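Long-range contacts in periplasmic oligopeptide-binding protein (Burkholderia pseudomallei, PDB 3ZS6), which probably binds oligopeptides in the periplasm and hands them to an ABC transporter for uptake, as its family relatives do: residues L35-A40 with P50-A55; A72-G77 with L154-K159; V80-F85 with Y132-K137; R91-K96 with S112-G117; N218-L223 with T357-K362. All coordinates share one frame; numbering follows the deposited sequence. Where two conformers were deposited one is given.

Contact 1. Residues L35-A40 with P50-A55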
# COMPACT_ATOMS: atom_id res chain seq x y z
N LEU A 35 -5.46 -13.86 7.95
CA LEU A 35 -4.86 -14.65 9.04
C LEU A 35 -4.90 -13.98 10.42
O LEU A 35 -4.93 -14.66 11.45
CB LEU A 35 -3.41 -15.01 8.71
CG LEU A 35 -3.18 -15.93 7.50
CD1 LEU A 35 -1.70 -15.97 7.13
CD2 LEU A 35 -3.73 -17.34 7.76
N PHE A 36 -4.90 -12.64 10.44
CA PHE A 36 -4.88 -11.87 11.68
C PHE A 36 -5.99 -10.83 11.69
O PHE A 36 -6.39 -10.32 10.65
CB PHE A 36 -3.54 -11.13 11.85
CG PHE A 36 -2.35 -12.03 11.99
CD1 PHE A 36 -1.68 -12.51 10.87
CD2 PHE A 36 -1.87 -12.38 13.25
CE1 PHE A 36 -0.56 -13.33 10.99
CE2 PHE A 36 -0.75 -13.20 13.39
CZ PHE A 36 -0.10 -13.68 12.26
N GLU A 37 -6.47 -10.50 12.89
CA GLU A 37 -7.52 -9.50 13.04
C GLU A 37 -7.08 -8.44 14.03
O GLU A 37 -6.69 -8.75 15.15
CB GLU A 37 -8.80 -10.15 13.56
CG GLU A 37 -9.96 -9.17 13.75
CD GLU A 37 -11.19 -9.84 14.33
OE1 GLU A 37 -11.08 -10.44 15.42
OE2 GLU A 37 -12.26 -9.77 13.69
N GLY A 38 -7.15 -7.18 13.60
CA GLY A 38 -6.77 -6.07 14.46
C GLY A 38 -7.95 -5.57 15.28
O GLY A 38 -8.99 -6.22 15.35
N LEU A 39 -7.78 -4.40 15.91
CA LEU A 39 -8.86 -3.77 16.68
C LEU A 39 -10.11 -3.61 15.82
O LEU A 39 -11.24 -3.86 16.27
CB LEU A 39 -8.40 -2.42 17.23
CG LEU A 39 -7.25 -2.48 18.25
CD1 LEU A 39 -6.68 -1.09 18.59
CD2 LEU A 39 -7.69 -3.21 19.52
N ALA A 40 -9.90 -3.19 14.57
CA ALA A 40 -10.97 -2.99 13.60
C ALA A 40 -10.66 -3.74 12.30
O ALA A 40 -9.55 -4.23 12.11
CB ALA A 40 -11.14 -1.50 13.33
N PRO A 50 -16.07 -3.39 13.60
CA PRO A 50 -15.44 -4.03 14.76
C PRO A 50 -14.59 -5.24 14.39
O PRO A 50 -15.03 -6.10 13.62
CB PRO A 50 -16.63 -4.47 15.61
CG PRO A 50 -17.72 -3.50 15.25
CD PRO A 50 -17.52 -3.21 13.78
N GLY A 51 -13.37 -5.29 14.93
CA GLY A 51 -12.52 -6.47 14.82
C GLY A 51 -12.47 -7.15 16.19
O GLY A 51 -13.49 -7.63 16.69
N VAL A 52 -11.29 -7.17 16.80
CA VAL A 52 -11.17 -7.64 18.19
C VAL A 52 -11.88 -6.66 19.12
O VAL A 52 -12.49 -7.06 20.12
CB VAL A 52 -9.69 -7.82 18.62
CG1 VAL A 52 -9.60 -8.28 20.07
CG2 VAL A 52 -8.95 -8.81 17.67
N ALA A 53 -11.81 -5.37 18.77
CA ALA A 53 -12.54 -4.35 19.51
C ALA A 53 -14.01 -4.35 19.09
O ALA A 53 -14.33 -4.23 17.91
CB ALA A 53 -11.91 -2.96 19.28
N GLN A 54 -14.91 -4.48 20.06
CA GLN A 54 -16.33 -4.44 19.75
C GLN A 54 -16.82 -2.99 19.67
O GLN A 54 -17.86 -2.71 19.07
CB GLN A 54 -17.15 -5.25 20.77
CG GLN A 54 -17.04 -4.76 22.20
CD GLN A 54 -17.91 -5.56 23.15
OE1 GLN A 54 -17.91 -6.80 23.13
NE2 GLN A 54 -18.68 -4.86 23.98
N ALA A 55 -16.05 -2.07 20.25
CA ALA A 55 -16.44 -0.67 20.27
C ALA A 55 -15.24 0.23 20.55
O ALA A 55 -14.23 -0.22 21.10
CB ALA A 55 -17.54 -0.42 21.30
O HOH W 1 -14.57 -8.73 12.58

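Contact 2. Residues A72-G77 with L154-K159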
# COMPACT_ATOMS: atom_id res chain seq x y z
N ALA A 72 -12.39 -13.30 21.84
CA ALA A 72 -11.40 -13.39 20.78
C ALA A 72 -10.31 -14.40 21.15
O ALA A 72 -9.78 -14.37 22.27
CB ALA A 72 -10.79 -12.02 20.50
N LYS A 73 -9.99 -15.29 20.23
CA LYS A 73 -9.02 -16.33 20.52
C LYS A 73 -7.92 -16.45 19.47
O LYS A 73 -8.13 -16.17 18.29
CB LYS A 73 -9.72 -17.68 20.68
CG LYS A 73 -10.60 -17.79 21.92
CD LYS A 73 -11.35 -19.11 21.96
CE LYS A 73 -12.12 -19.28 23.25
NZ LYS A 73 -13.02 -18.12 23.52
N TRP A 74 -6.74 -16.88 19.92
CA TRP A 74 -5.66 -17.29 19.05
C TRP A 74 -5.98 -18.66 18.47
O TRP A 74 -6.89 -19.35 18.94
CB TRP A 74 -4.35 -17.36 19.84
CG TRP A 74 -3.84 -16.01 20.26
CD1 TRP A 74 -3.87 -15.48 21.52
CD2 TRP A 74 -3.22 -15.03 19.42
NE1 TRP A 74 -3.31 -14.22 21.51
CE2 TRP A 74 -2.90 -13.92 20.23
CE3 TRP A 74 -2.90 -14.98 18.06
CZ2 TRP A 74 -2.28 -12.78 19.73
CZ3 TRP A 74 -2.28 -13.85 17.56
CH2 TRP A 74 -1.98 -12.76 18.39
N SER A 75 -5.22 -19.07 17.45
CA SER A 75 -5.46 -20.35 16.79
C SER A 75 -5.11 -21.55 17.66
O SER A 75 -5.49 -22.68 17.35
CB SER A 75 -4.68 -20.41 15.47
OG SER A 75 -3.29 -20.19 15.70
N ASN A 76 -4.36 -21.32 18.74
CA ASN A 76 -4.02 -22.39 19.67
C ASN A 76 -4.97 -22.43 20.86
O ASN A 76 -4.73 -23.15 21.83
CB ASN A 76 -2.58 -22.25 20.17
CG ASN A 76 -2.36 -20.98 20.97
OD1 ASN A 76 -3.28 -20.19 21.17
ND2 ASN A 76 -1.13 -20.78 21.45
N GLY A 77 -6.05 -21.66 20.78
CA GLY A 77 -7.08 -21.69 21.81
C GLY A 77 -6.88 -20.68 22.93
O GLY A 77 -7.77 -20.48 23.75
N LEU A 154 -0.71 -3.41 12.40
CA LEU A 154 -1.21 -3.15 13.75
C LEU A 154 -2.02 -4.31 14.35
O LEU A 154 -2.56 -4.20 15.46
CB LEU A 154 -1.99 -1.82 13.83
CG LEU A 154 -1.14 -0.56 13.51
CD1 LEU A 154 -1.98 0.72 13.57
CD2 LEU A 154 0.06 -0.45 14.45
N THR A 155 -2.09 -5.43 13.63
CA THR A 155 -2.68 -6.64 14.21
C THR A 155 -1.84 -7.17 15.38
O THR A 155 -0.64 -6.88 15.48
CB THR A 155 -2.88 -7.76 13.17
OG1 THR A 155 -1.62 -8.12 12.58
CG2 THR A 155 -3.85 -7.31 12.08
N PRO A 156 -2.47 -7.95 16.27
CA PRO A 156 -1.74 -8.43 17.44
C PRO A 156 -0.83 -9.59 17.06
O PRO A 156 -1.04 -10.24 16.03
CB PRO A 156 -2.85 -8.90 18.39
CG PRO A 156 -3.98 -9.29 17.48
CD PRO A 156 -3.89 -8.38 16.27
N VAL A 157 0.18 -9.81 17.89
CA VAL A 157 1.11 -10.92 17.72
C VAL A 157 1.25 -11.70 19.03
O VAL A 157 1.22 -11.11 20.11
CB VAL A 157 2.50 -10.42 17.30
CG1 VAL A 157 3.48 -11.57 17.24
CG2 VAL A 157 2.40 -9.71 15.95
N ASN A 158 1.39 -13.01 18.93
CA ASN A 158 1.46 -13.89 20.10
C ASN A 158 2.89 -14.00 20.63
O ASN A 158 3.73 -14.70 20.07
CB ASN A 158 0.90 -15.27 19.74
CG ASN A 158 0.82 -16.20 20.94
OD1 ASN A 158 1.83 -16.73 21.40
ND2 ASN A 158 -0.39 -16.43 21.44
N LYS A 159 3.15 -13.30 21.73
CA LYS A 159 4.49 -13.22 22.31
C LYS A 159 5.14 -14.59 22.51
O LYS A 159 6.31 -14.79 22.18
CB LYS A 159 4.42 -12.46 23.65
CG LYS A 159 5.69 -12.53 24.49
CD LYS A 159 5.40 -12.10 25.93
CE LYS A 159 6.58 -12.39 26.84
NZ LYS A 159 6.22 -12.24 28.28

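Contact 3. Residues V80-F85 with Y132-K137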
# COMPACT_ATOMS: atom_id res chain seq x y z
N VAL A 80 -7.26 -13.76 23.25
CA VAL A 80 -6.65 -12.53 22.78
C VAL A 80 -7.02 -11.40 23.74
O VAL A 80 -8.20 -11.16 23.98
CB VAL A 80 -7.12 -12.16 21.37
CG1 VAL A 80 -6.58 -10.79 20.96
CG2 VAL A 80 -6.70 -13.23 20.37
N THR A 81 -6.01 -10.73 24.31
CA THR A 81 -6.28 -9.62 25.22
C THR A 81 -5.49 -8.35 24.89
O THR A 81 -4.67 -8.32 23.97
CB THR A 81 -5.99 -9.98 26.69
OG1 THR A 81 -4.57 -10.08 26.87
CG2 THR A 81 -6.65 -11.30 27.06
N ALA A 82 -5.77 -7.31 25.67
CA ALA A 82 -5.13 -6.02 25.52
C ALA A 82 -3.62 -6.18 25.48
O ALA A 82 -2.95 -5.57 24.65
CB ALA A 82 -5.54 -5.11 26.68
N ALA A 83 -3.10 -7.01 26.37
CA ALA A 83 -1.66 -7.24 26.44
C ALA A 83 -1.07 -7.62 25.09
O ALA A 83 0.07 -7.25 24.77
CB ALA A 83 -1.34 -8.30 27.49
N ASP A 84 -1.83 -8.36 24.27
CA ASP A 84 -1.33 -8.78 22.96
C ASP A 84 -1.07 -7.60 22.03
O ASP A 84 -0.14 -7.62 21.22
CB ASP A 84 -2.29 -9.78 22.30
CG ASP A 84 -2.38 -11.09 23.07
OD1 ASP A 84 -1.33 -11.62 23.48
OD2 ASP A 84 -3.51 -11.59 23.25
N PHE A 85 -1.90 -6.57 22.15
CA PHE A 85 -1.74 -5.37 21.32
C PHE A 85 -0.59 -4.48 21.82
O PHE A 85 0.20 -3.98 21.03
CB PHE A 85 -3.05 -4.59 21.20
CG PHE A 85 -4.08 -5.27 20.34
CD1 PHE A 85 -4.96 -6.21 20.88
CD2 PHE A 85 -4.16 -5.00 18.98
CE1 PHE A 85 -5.90 -6.85 20.08
CE2 PHE A 85 -5.10 -5.63 18.18
CZ PHE A 85 -5.97 -6.56 18.73
N TYR A 132 -9.40 -6.20 28.68
CA TYR A 132 -10.35 -5.99 27.59
C TYR A 132 -10.55 -4.51 27.28
O TYR A 132 -11.53 -4.14 26.62
CB TYR A 132 -11.69 -6.65 27.92
CG TYR A 132 -11.57 -8.13 28.18
CD1 TYR A 132 -11.12 -9.00 27.20
CD2 TYR A 132 -11.91 -8.66 29.42
CE1 TYR A 132 -11.01 -10.35 27.43
CE2 TYR A 132 -11.81 -10.02 29.67
CZ TYR A 132 -11.36 -10.86 28.67
OH TYR A 132 -11.25 -12.21 28.92
N THR A 133 -9.64 -3.68 27.76
CA THR A 133 -9.75 -2.25 27.56
C THR A 133 -8.40 -1.67 27.15
O THR A 133 -7.43 -1.75 27.90
CB THR A 133 -10.23 -1.53 28.83
OG1 THR A 133 -11.41 -2.17 29.35
CG2 THR A 133 -10.54 -0.07 28.53
N ILE A 134 -8.34 -1.09 25.95
CA ILE A 134 -7.11 -0.48 25.46
C ILE A 134 -7.21 1.05 25.38
O ILE A 134 -8.19 1.60 24.89
CB ILE A 134 -6.73 -1.01 24.07
CG1 ILE A 134 -6.26 -2.46 24.18
CG2 ILE A 134 -5.65 -0.12 23.43
CD1 ILE A 134 -6.07 -3.14 22.85
N GLU A 135 -6.17 1.72 25.88
CA GLU A 135 -6.07 3.16 25.74
C GLU A 135 -4.91 3.52 24.81
O GLU A 135 -3.78 3.10 25.04
CB GLU A 135 -5.87 3.82 27.11
CG GLU A 135 -5.67 5.33 27.03
CD GLU A 135 -5.19 5.92 28.33
OE1 GLU A 135 -3.99 5.79 28.63
OE2 GLU A 135 -6.02 6.50 29.06
N VAL A 136 -5.19 4.29 23.77
CA VAL A 136 -4.14 4.79 22.89
C VAL A 136 -4.05 6.32 22.94
O VAL A 136 -5.03 7.02 22.69
CB VAL A 136 -4.34 4.34 21.42
CG1 VAL A 136 -3.23 4.89 20.53
CG2 VAL A 136 -4.38 2.82 21.34
N LYS A 137 -2.87 6.82 23.29
CA LYS A 137 -2.58 8.24 23.24
C LYS A 137 -1.84 8.55 21.95
O LYS A 137 -0.89 7.85 21.61
CB LYS A 137 -1.70 8.65 24.43
CG LYS A 137 -2.33 8.43 25.80
CD LYS A 137 -3.10 9.66 26.25
CE LYS A 137 -3.64 9.47 27.66
NZ LYS A 137 -4.38 10.67 28.12

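Contact 4. Residues R91-K96 with S112-G117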
# COMPACT_ATOMS: atom_id res chain seq x y z
N ARG A 91 6.63 -3.81 19.89
CA ARG A 91 7.53 -4.59 19.04
C ARG A 91 7.73 -3.91 17.67
O ARG A 91 8.85 -3.79 17.17
CB ARG A 91 6.97 -6.00 18.87
CG ARG A 91 7.73 -6.89 17.90
CD ARG A 91 7.14 -8.29 17.92
NE ARG A 91 7.86 -9.22 17.06
CZ ARG A 91 7.45 -9.60 15.85
NH1 ARG A 91 6.31 -9.13 15.35
NH2 ARG A 91 8.18 -10.45 15.16
N LEU A 92 6.63 -3.45 17.09
CA LEU A 92 6.66 -2.72 15.83
C LEU A 92 7.51 -1.45 15.92
O LEU A 92 8.29 -1.14 15.02
CB LEU A 92 5.24 -2.37 15.39
CG LEU A 92 5.09 -1.63 14.05
CD1 LEU A 92 5.64 -2.47 12.91
CD2 LEU A 92 3.64 -1.27 13.79
N ALA A 93 7.34 -0.72 17.03
CA ALA A 93 8.05 0.54 17.24
C ALA A 93 9.54 0.34 17.51
O ALA A 93 10.37 1.16 17.12
CB ALA A 93 7.40 1.31 18.39
N ASP A 94 9.88 -0.75 18.19
CA ASP A 94 11.26 -1.05 18.56
C ASP A 94 12.19 -1.15 17.33
O ASP A 94 12.02 -2.03 16.50
CB ASP A 94 11.28 -2.38 19.32
CG ASP A 94 12.63 -2.69 19.92
OD1 ASP A 94 13.63 -2.02 19.57
OD2 ASP A 94 12.69 -3.64 20.73
N PRO A 95 13.19 -0.25 17.22
CA PRO A 95 14.04 -0.31 16.03
C PRO A 95 14.85 -1.61 15.95
O PRO A 95 15.33 -1.98 14.88
CB PRO A 95 14.97 0.90 16.19
CG PRO A 95 14.95 1.21 17.67
CD PRO A 95 13.56 0.85 18.12
N LYS A 96 15.00 -2.30 17.08
CA LYS A 96 15.70 -3.58 17.06
C LYS A 96 14.91 -4.64 16.29
O LYS A 96 15.49 -5.61 15.80
CB LYS A 96 16.05 -4.05 18.48
CG LYS A 96 17.29 -3.35 19.04
CD LYS A 96 17.49 -3.66 20.52
CE LYS A 96 18.54 -2.73 21.12
NZ LYS A 96 18.70 -2.97 22.59
N SER A 112 7.83 8.23 17.75
CA SER A 112 8.98 8.83 17.06
C SER A 112 10.29 8.65 17.83
O SER A 112 11.30 8.20 17.29
CB SER A 112 8.75 10.32 16.81
OG SER A 112 7.67 10.53 15.92
N ALA A 113 10.26 9.03 19.10
CA ALA A 113 11.43 8.93 19.96
C ALA A 113 11.91 7.48 20.06
O ALA A 113 13.10 7.20 20.04
CB ALA A 113 11.14 9.51 21.33
N ILE A 114 10.96 6.56 20.18
CA ILE A 114 11.28 5.14 20.28
C ILE A 114 11.94 4.61 19.00
O ILE A 114 12.97 3.95 19.04
CB ILE A 114 10.02 4.33 20.61
CG1 ILE A 114 9.52 4.70 22.02
CG2 ILE A 114 10.28 2.83 20.47
CD1 ILE A 114 8.07 4.31 22.28
N ILE A 115 11.31 4.91 17.87
CA ILE A 115 11.85 4.54 16.56
C ILE A 115 13.27 5.08 16.39
O ILE A 115 14.14 4.41 15.82
CB ILE A 115 10.95 5.10 15.44
CG1 ILE A 115 9.60 4.37 15.46
CG2 ILE A 115 11.65 4.97 14.07
CD1 ILE A 115 8.49 5.09 14.72
N ALA A 116 13.51 6.28 16.91
CA ALA A 116 14.83 6.90 16.84
C ALA A 116 15.80 6.32 17.87
O ALA A 116 16.99 6.64 17.87
CB ALA A 116 14.70 8.41 17.01
N GLY A 117 15.28 5.49 18.77
CA GLY A 117 16.12 4.88 19.79
C GLY A 117 16.42 5.78 20.97
O GLY A 117 17.33 5.50 21.75

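Contact 5. Residues N218-L223 with T357-K362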
# COMPACT_ATOMS: atom_id res chain seq x y z
N ASN A 218 2.50 -12.68 -14.24
CA ASN A 218 2.05 -12.31 -15.57
C ASN A 218 0.52 -12.28 -15.67
O ASN A 218 -0.14 -13.30 -15.47
CB ASN A 218 2.62 -13.31 -16.58
CG ASN A 218 2.31 -12.94 -18.01
OD1 ASN A 218 1.21 -13.20 -18.51
ND2 ASN A 218 3.28 -12.34 -18.69
N ASP A 219 -0.04 -11.11 -15.97
CA ASP A 219 -1.50 -10.95 -15.99
C ASP A 219 -2.18 -11.81 -17.07
O ASP A 219 -3.31 -12.25 -16.90
CB ASP A 219 -1.87 -9.48 -16.15
CG ASP A 219 -1.45 -8.63 -14.95
OD1 ASP A 219 -1.83 -8.98 -13.82
OD2 ASP A 219 -0.73 -7.63 -15.15
N GLU A 220 -1.48 -12.04 -18.18
CA GLU A 220 -2.03 -12.87 -19.24
C GLU A 220 -2.18 -14.32 -18.80
O GLU A 220 -3.20 -14.96 -19.08
CB GLU A 220 -1.18 -12.79 -20.51
CG GLU A 220 -1.71 -11.78 -21.53
CD GLU A 220 -3.02 -12.23 -22.17
OE1 GLU A 220 -3.41 -13.40 -22.00
OE2 GLU A 220 -3.66 -11.39 -22.84
N THR A 221 -1.17 -14.84 -18.11
CA THR A 221 -1.22 -16.18 -17.55
C THR A 221 -2.35 -16.27 -16.52
O THR A 221 -3.08 -17.26 -16.46
CB THR A 221 0.11 -16.55 -16.86
OG1 THR A 221 1.14 -16.69 -17.86
CG2 THR A 221 -0.02 -17.85 -16.08
N ALA A 222 -2.49 -15.22 -15.71
CA ALA A 222 -3.59 -15.14 -14.74
C ALA A 222 -4.94 -15.22 -15.45
O ALA A 222 -5.86 -15.90 -14.98
CB ALA A 222 -3.50 -13.84 -13.93
N LEU A 223 -5.04 -14.53 -16.58
CA LEU A 223 -6.28 -14.51 -17.37
C LEU A 223 -6.62 -15.91 -17.89
O LEU A 223 -7.77 -16.34 -17.83
CB LEU A 223 -6.15 -13.51 -18.52
CG LEU A 223 -7.34 -13.35 -19.48
CD1 LEU A 223 -8.59 -12.97 -18.72
CD2 LEU A 223 -7.03 -12.30 -20.55
N THR A 357 9.06 -7.89 -12.53
CA THR A 357 8.60 -8.69 -13.66
C THR A 357 7.08 -8.75 -13.76
O THR A 357 6.41 -9.21 -12.84
CB THR A 357 9.17 -10.12 -13.57
OG1 THR A 357 10.59 -10.06 -13.36
CG2 THR A 357 8.86 -10.92 -14.85
N ASN A 358 6.57 -8.25 -14.89
CA ASN A 358 5.14 -8.15 -15.17
C ASN A 358 4.91 -7.47 -16.52
O ASN A 358 5.67 -6.58 -16.90
CB ASN A 358 4.42 -7.36 -14.07
CG ASN A 358 2.96 -7.11 -14.40
OD1 ASN A 358 2.12 -7.97 -14.19
ND2 ASN A 358 2.66 -5.93 -14.91
N ASP A 359 3.87 -7.88 -17.25
CA ASP A 359 3.68 -7.35 -18.60
C ASP A 359 3.27 -5.88 -18.64
O ASP A 359 3.76 -5.13 -19.47
CB ASP A 359 2.70 -8.22 -19.44
CG ASP A 359 1.72 -9.01 -18.58
OD1 ASP A 359 1.37 -8.55 -17.47
OD2 ASP A 359 1.30 -10.10 -19.02
N LEU A 360 2.39 -5.45 -17.74
CA LEU A 360 2.07 -4.02 -17.69
C LEU A 360 3.30 -3.17 -17.37
O LEU A 360 3.58 -2.17 -18.05
CB LEU A 360 0.97 -3.71 -16.68
CG LEU A 360 0.91 -2.20 -16.40
CD1 LEU A 360 0.30 -1.48 -17.60
CD2 LEU A 360 0.16 -1.87 -15.12
N HIS A 361 4.05 -3.56 -16.34
CA HIS A 361 5.21 -2.76 -15.92
C HIS A 361 6.25 -2.68 -17.02
O HIS A 361 6.87 -1.63 -17.22
CB HIS A 361 5.83 -3.32 -14.65
CG HIS A 361 4.92 -3.26 -13.46
ND1 HIS A 361 4.06 -2.20 -13.24
CD2 HIS A 361 4.73 -4.11 -12.43
CE1 HIS A 361 3.38 -2.41 -12.13
NE2 HIS A 361 3.76 -3.57 -11.62
N LYS A 362 6.43 -3.77 -17.75
CA LYS A 362 7.37 -3.78 -18.85
C LYS A 362 6.93 -2.81 -19.94
O LYS A 362 7.76 -2.05 -20.47
CB LYS A 362 7.54 -5.19 -19.43
CG LYS A 362 8.47 -5.22 -20.65
CD LYS A 362 8.76 -6.64 -21.13
CE LYS A 362 9.87 -6.63 -22.18
NZ LYS A 362 10.16 -7.98 -22.74

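Contact 1. Residues L35-A40 with P50-A55
Leu39 O takes two backbone donors from the 50-55 segment, Gly51 N at 2.9 Å and Ala53 N at 3.0 Å. Ala53 N comes in the carbonyl plane on a lone pair, whereas Gly51 N is tilted 33° out of it; Val52 N, lying between the two in sequence, turns instead to Gly38 O in a nearly straight bond (2.9 Å, 177°). Three successive amides are thus spent on two successive carbonyls. Gly51 CA lies 3.6 Å from Gly38 O, a CA-H...O contact. Glu37 reaches the same segment with an extended side chain, CG anti to the backbone N (chi1 -180°), which lays its carboxylate against the Gly51-Val52 peptide. A water bridges Glu37 OE2 (2.8 Å) to Pro50 O and donates to both; Tyr200 and Trp201 also hydrogen-bond this carboxylate, so the buried charge is well supplied with partners. Val52 CG2 sits 3.4 Å from Glu37 O. The apolar touch is between Leu39 CB and Ala53 CB. Ala40 and Pro50 then form an antiparallel, non-hydrogen-bonded pair, which places the arrangement at the edge of the five-stranded antiparallel sheet, where the short strand 40-42 joins strand 48-60.

Contact 2. Residues A72-G77 with L154-K159
Trp74 lies against Asn158 at the start of helix 159-165, so this contact joins a type I beta turn, Trp74 to Gly77, to a helix N-cap. The tight part is the indole. Asn158 CB stands over the six-membered ring, 3.9 Å from its centroid and only 3° off the normal, a CH-pi contact almost straight above the face. Farther along the same side chain, Asn158 ND2 hangs over the five-membered part of the indole, 3.6 Å from Trp74 CD1. The amide plane stands 85° to the ring, so it is upright on the face and does not stack flat. Asn158 holds this pose with CG anti to its backbone N (chi1 -175°), while its OD1 caps Ala161 N in the first turn of the helix. The far corner of the indole, Trp74 CH2, pushes up to the backbone, 3.4 Å from Asn158 N, and the edge of the ring meets the Pro156-Val157 peptide in its own plane. Pro156 adds an apolar touch through CB. Trp74 NE1 makes a weak hydrogen bond to Asp84 OD2 on helix 82-93.

The solvent side is much looser. On the exposed Asn76 of the turn, Asn76 ND2 stays 4.4 Å from Asn158 ND2, and its OD1 is engaged locally with Gln78 N. The turn itself is closed by Gly77 N donating to Trp74 O at 3.1 Å.

Contact 3. Residues V80-F85 with Y132-K137
Helix 82-93 packs its first turn on the five-stranded antiparallel sheet, and here it meets strand 133-137. Ile134 carries the contact from the strand. Ile134 CG1 lies 3.7 Å from Ala82 CB, and Ile134 CD1 goes on to touch Phe85 CB, also at 3.7 Å, so neighbouring atoms of one branch touch residues three apart on the helix, about one turn's worth. CG1 stands anti to the carbonyl carbon (chi1 -71°), with the chain extended beyond it. Ile134 CD1 also reaches CG and CD1 of Phe85, approaching the ring obliquely, and the two side chains cross at about a right angle. At Ala82 the helix is close to the strand: Ala82 CB stands 4.0 Å from Thr133 O. Beyond Ile134, Leu68 of the next strand, Ile126 of the edge strand and Leu39 continue the same apolar layer.

At the other end the packing thins out. Thr81 CG2 makes a light contact with Tyr132 CE1 at 4.5 Å, again obliquely to the ring. No hydrogen bond joins the two segments, though the backbone of Ala82 is bonded to Pro131 just before the strand. The helix start is fixed within its own segment: Thr81 N donates to Asp84 OD2 (2.8 Å, 164°), meeting the oxygen on its anti side but 33° out of the carboxylate plane, and Asp84 N returns a bond to Thr81 O. Taken together this is alpha-on-beta packing, the N-terminal turn of a helix seated on one face of an antiparallel sheet.

Contact 4. Residues R91-K96 with S112-G117
Ala93 meets Ile114 where two helices end close together, 82-93 on one side and 111-115 on the other. Ala93 CB lies 3.9 Å from Ile114 CG2, the branch that stands anti to the backbone N, while CG1 points elsewhere. Ala93 O touches two isoleucines, 3.7 Å from Ile114 CG2 and as far from Ile115 CG1. No hydrogen bond crosses here, so the carbonyl meets only hydrocarbon from this segment. Asp94 is the first residue to leave the helix, and its CB points away from 112-117. Asp94 OD1 takes Lys96 N at 2.9 Å in an Asx turn, with the donor well above the carboxylate plane (53° out of it), and OD2 holds a bound glycerol, probably from the crystallisation liquor. After this turn, Pro95 faces the other helix end. The proline ring lies against the carbonyls of the last turn: CD and CG approach Ile114 O, and Pro95 CB is 3.6 Å from Ile115 O. Gly117, with positive phi and bonds back into the last turn, forms a Schellman motif. Ile114 O accepts from Gly117 N at 2.8 Å and has Pro95 CD against it at 3.3 Å.

Contact 5. Residues N218-L223 with T357-K362
Asp359 points its carboxylate at the start of helix 219-227, where it meets two backbone N-H groups. Asp219 N donates to Asp359 OD1 at 3.3 Å, with the oxygen using its syn lone pair, the side of its partner oxygen; Glu220 N reaches Asp359 OD2 at 3.5 Å, a weak bond. OD1 also takes a weak bond from Leu360 N of its own helix. The grip is thus spread over several long bonds, but it sits among the amides of two helix starts, whose dipoles are likely to stabilise the negative charge.

Asn218 crosses the carboxylate at about a right angle, the amide plane 57° from it. Asn218 ND2 comes 3.0 Å from Asp359 OD2 at too poor an angle for a hydrogen bond, and Asn218 OD1 stands 3.1 Å from the same Asp359 OD2, acceptor against acceptor. Asn218 OD1 caps its helix by accepting Thr221 N at 2.9 Å in the carbonyl plane on a lone pair; CG anti to the backbone N (chi1 -175°) swings the amide back over the first turn for this cap.

Asp219 brings the opposing element. Asp219 OD2 stands 3.3 Å from Asp359 OD1, with the two carboxylates only 20° from parallel. Two like charges this close would be expected to repel, or to raise the proton affinity of one of them. Asn218 and Asn358 are both N-caps, so the arrangement is a meeting of two helix N-termini, with an aspartate from one reaching the first amides of the other.

Overall arrangement
Contacts 1, 2 and 3 touch one another, with centres 11 to 12 Å apart: Phe85 of contact 3 packs on Leu39 and Val52 of contact 1 and on Pro156 of contact 2. Contact 4 joins them through Leu92, which touches Leu154 of contact 2. Contacts 1 and 3 reach the same five-stranded sheet, while contacts 3 and 4 use opposite ends of helix 82-93, about 19 Å apart between centres. Along the chain contact 1 closes first; contact 2 then spans contact 3, which spans contact 4. Together they knit helix 82-93, its loops and the sheet into one packed region. Contact 5 follows, its centre about 35 to 42 Å from theirs, joining two helix starts in a distant part.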